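PDB 4P56: putative extracellular solute-binding protein from Bordetella bronchiseptica, which probably captures small organic acids in the periplasm for a TRAP transporter, and binds mandelate in its ligand pocket. Local coordinates for residues T227-G232 / A298-V303. Sequence-based numbering, arbitrary orientation.
Sequences TEFPGG and ALIEAV
The side chains of F229 and L299 cross at about a right angle, the far end of the phenyl ring lying against the leucine's branch point: F229 CE2 is 4.0 Å from L299 CG, and F229 CZ equally far from L299 CD2. V303, one turn further along helix 297-307, brings its CG2 to 4.3 Å from the same F229 CE2, while I300 CG1 comes within 4.3 Å of F229 CD2. Three helix side chains thus share one ring, all approaching it obliquely. L299 swings CG away from its own backbone N (chi1 173°), and its CD2 meets T227 CG2 tip to tip at 4.1 Å. At the exposed margin, I300 CD1 packs 3.7 Å from P230 CD on the proline ring.

Further out, F109 and A295 also touch F229. T227 OG1 is hydrogen-bonded to V158 O, on a different branch from the methyl that meets L299. A type II turn from F229 to G232 redirects the chain after strand 225-228, with G231 at its positive-phi position. Backbone bonds from E228 to V293 and A295 hold the strand beside the chain leading into the helix. Between 227-232 and 298-303 the contact is wholly apolar, so it depends on burying hydrocarbon, with no directional bond to fix its geometry.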
ATOM      1  N   THR A 227       3.730 -10.012  15.474  1.00 14.87           N
ATOM      2  CA  THR A 227       3.881 -11.326  14.843  1.00 13.79           C
ATOM      3  C   THR A 227       4.088 -11.145  13.365  1.00 14.12           C
ATOM      4  O   THR A 227       3.284 -10.525  12.687  1.00 15.28           O
ATOM      5  CB  THR A 227       2.669 -12.229  15.100  1.00 15.62           C
ATOM      6  OG1 THR A 227       2.558 -12.426  16.520  1.00 16.04           O
ATOM      7  CG2 THR A 227       2.851 -13.594  14.395  1.00 14.61           C
ATOM      8  N   GLU A 228       5.209 -11.653  12.885  1.00 16.26           N
ATOM      9  CA  GLU A 228       5.567 -11.539  11.488  1.00 13.15           C
ATOM     10  C   GLU A 228       5.258 -12.849  10.809  1.00 15.65           C
ATOM     11  O   GLU A 228       5.266 -13.900  11.437  1.00 14.68           O
ATOM     12  CB  GLU A 228       7.049 -11.239  11.337  1.00 18.51           C
ATOM     13  CG  GLU A 228       7.486  -9.915  11.926  1.00 18.56           C
ATOM     14  CD  GLU A 228       8.937  -9.674  11.635  1.00 18.19           C
ATOM     15  OE1 GLU A 228       9.770 -10.070  12.466  1.00 17.43           O
ATOM     16  OE2 GLU A 228       9.257  -9.151  10.537  1.00 17.71           O
ATOM     17  N   PHE A 229       5.005 -12.763   9.508  1.00 17.37           N
ATOM     18  CA  PHE A 229       4.607 -13.902   8.707  1.00 17.82           C
ATOM     19  C   PHE A 229       5.459 -13.914   7.443  1.00 12.83           C
ATOM     20  O   PHE A 229       5.673 -12.866   6.834  1.00 13.57           O
ATOM     21  CB  PHE A 229       3.156 -13.717   8.280  1.00 14.40           C
ATOM     22  CG  PHE A 229       2.157 -13.871   9.393  1.00 17.59           C
ATOM     23  CD1 PHE A 229       1.876 -12.816  10.241  1.00 15.77           C
ATOM     24  CD2 PHE A 229       1.490 -15.071   9.573  1.00 18.26           C
ATOM     25  CE1 PHE A 229       0.960 -12.954  11.245  1.00 16.35           C
ATOM     26  CE2 PHE A 229       0.583 -15.212  10.579  1.00 18.85           C
ATOM     27  CZ  PHE A 229       0.306 -14.140  11.413  1.00 14.60           C
ATOM     28  N   PRO A 230       5.907 -15.095   7.020  1.00 21.91           N
ATOM     29  CA  PRO A 230       6.680 -15.169   5.787  1.00 18.54           C
ATOM     30  C   PRO A 230       5.886 -14.666   4.600  1.00 21.03           C
ATOM     31  O   PRO A 230       4.773 -15.126   4.345  1.00 19.42           O
ATOM     32  CB  PRO A 230       6.989 -16.664   5.654  1.00 29.38           C
ATOM     33  CG  PRO A 230       7.005 -17.157   7.073  1.00 40.12           C
ATOM     34  CD  PRO A 230       5.882 -16.385   7.732  1.00 35.41           C
ATOM     35  N   GLY A 231       6.478 -13.715   3.883  1.00 15.71           N
ATOM     36  CA  GLY A 231       5.851 -13.119   2.720  1.00 17.06           C
ATOM     37  C   GLY A 231       4.734 -12.170   3.086  1.00 18.07           C
ATOM     38  O   GLY A 231       3.990 -11.711   2.206  1.00 12.55           O
ATOM     39  N   GLY A 232       4.594 -11.888   4.383  1.00 12.62           N
ATOM     40  CA  GLY A 232       3.611 -10.930   4.845  1.00 11.34           C
ATOM     41  C   GLY A 232       2.246 -11.521   5.165  1.00 11.72           C
ATOM     42  O   GLY A 232       1.777 -12.453   4.527  1.00 14.76           O
ATOM     43  N   ALA A 298       1.873 -23.823  12.283  1.00 28.01           N
ATOM     44  CA  ALA A 298       0.451 -24.065  12.565  1.00 28.18           C
ATOM     45  C   ALA A 298      -0.358 -22.779  12.373  1.00 25.40           C
ATOM     46  O   ALA A 298      -1.440 -22.785  11.781  1.00 24.93           O
ATOM     47  CB  ALA A 298       0.261 -24.619  13.982  1.00 30.13           C
ATOM     48  N   LEU A 299       0.176 -21.667  12.857  1.00 23.79           N
ATOM     49  CA  LEU A 299      -0.533 -20.396  12.720  1.00 21.51           C
ATOM     50  C   LEU A 299      -0.672 -19.973  11.265  1.00 28.60           C
ATOM     51  O   LEU A 299      -1.735 -19.538  10.842  1.00 19.14           O
ATOM     52  CB  LEU A 299       0.180 -19.321  13.516  1.00 20.51           C
ATOM     53  CG  LEU A 299      -0.336 -17.903  13.355  1.00 18.45           C
ATOM     54  CD1 LEU A 299      -1.803 -17.805  13.721  1.00 20.90           C
ATOM     55  CD2 LEU A 299       0.519 -16.997  14.248  1.00 24.16           C
ATOM     56  N   ILE A 300       0.414 -20.094  10.512  1.00 20.29           N
ATOM     57  CA  ILE A 300       0.407 -19.824   9.088  1.00 19.54           C
ATOM     58  C   ILE A 300      -0.664 -20.676   8.403  1.00 20.37           C
ATOM     59  O   ILE A 300      -1.491 -20.161   7.655  1.00 19.26           O
ATOM     60  CB  ILE A 300       1.800 -20.126   8.473  1.00 21.98           C
ATOM     61  CG1 ILE A 300       2.841 -19.082   8.938  1.00 19.58           C
ATOM     62  CG2 ILE A 300       1.742 -20.164   6.941  1.00 24.32           C
ATOM     63  CD1 ILE A 300       4.288 -19.530   8.699  1.00 21.13           C
ATOM     64  N   GLU A 301      -0.688 -21.976   8.689  1.00 22.56           N
ATOM     65  CA  GLU A 301      -1.648 -22.846   8.012  1.00 23.74           C
ATOM     66  C   GLU A 301      -3.085 -22.505   8.381  1.00 25.20           C
ATOM     67  O   GLU A 301      -3.978 -22.546   7.524  1.00 22.73           O
ATOM     68  CB  GLU A 301      -1.336 -24.323   8.284  1.00 33.25           C
ATOM     69  CG  GLU A 301      -0.173 -24.820   7.443  1.00 41.43           C
ATOM     70  CD  GLU A 301      -0.396 -24.534   5.956  1.00 50.85           C
ATOM     71  OE1 GLU A 301      -1.470 -24.932   5.434  1.00 46.90           O
ATOM     72  OE2 GLU A 301       0.485 -23.895   5.328  1.00 50.68           O
ATOM     73  N   ALA A 302      -3.307 -22.135   9.640  1.00 24.69           N
ATOM     74  CA  ALA A 302      -4.632 -21.722  10.074  1.00 26.48           C
ATOM     75  C   ALA A 302      -5.061 -20.456   9.341  1.00 24.28           C
ATOM     76  O   ALA A 302      -6.224 -20.327   8.944  1.00 19.63           O
ATOM     77  CB  ALA A 302      -4.656 -21.507  11.571  1.00 25.31           C
ATOM     78  N   VAL A 303      -4.130 -19.533   9.128  1.00 18.35           N
ATOM     79  CA  VAL A 303      -4.457 -18.325   8.351  1.00 18.06           C
ATOM     80  C   VAL A 303      -4.692 -18.639   6.871  1.00 16.60           C
ATOM     81  O   VAL A 303      -5.599 -18.087   6.245  1.00 16.11           O
ATOM     82  CB  VAL A 303      -3.403 -17.217   8.520  1.00 15.26           C
ATOM     83  CG1 VAL A 303      -3.754 -16.016   7.630  1.00 13.81           C
ATOM     84  CG2 VAL A 303      -3.333 -16.774   9.984  1.00 15.25           C
TER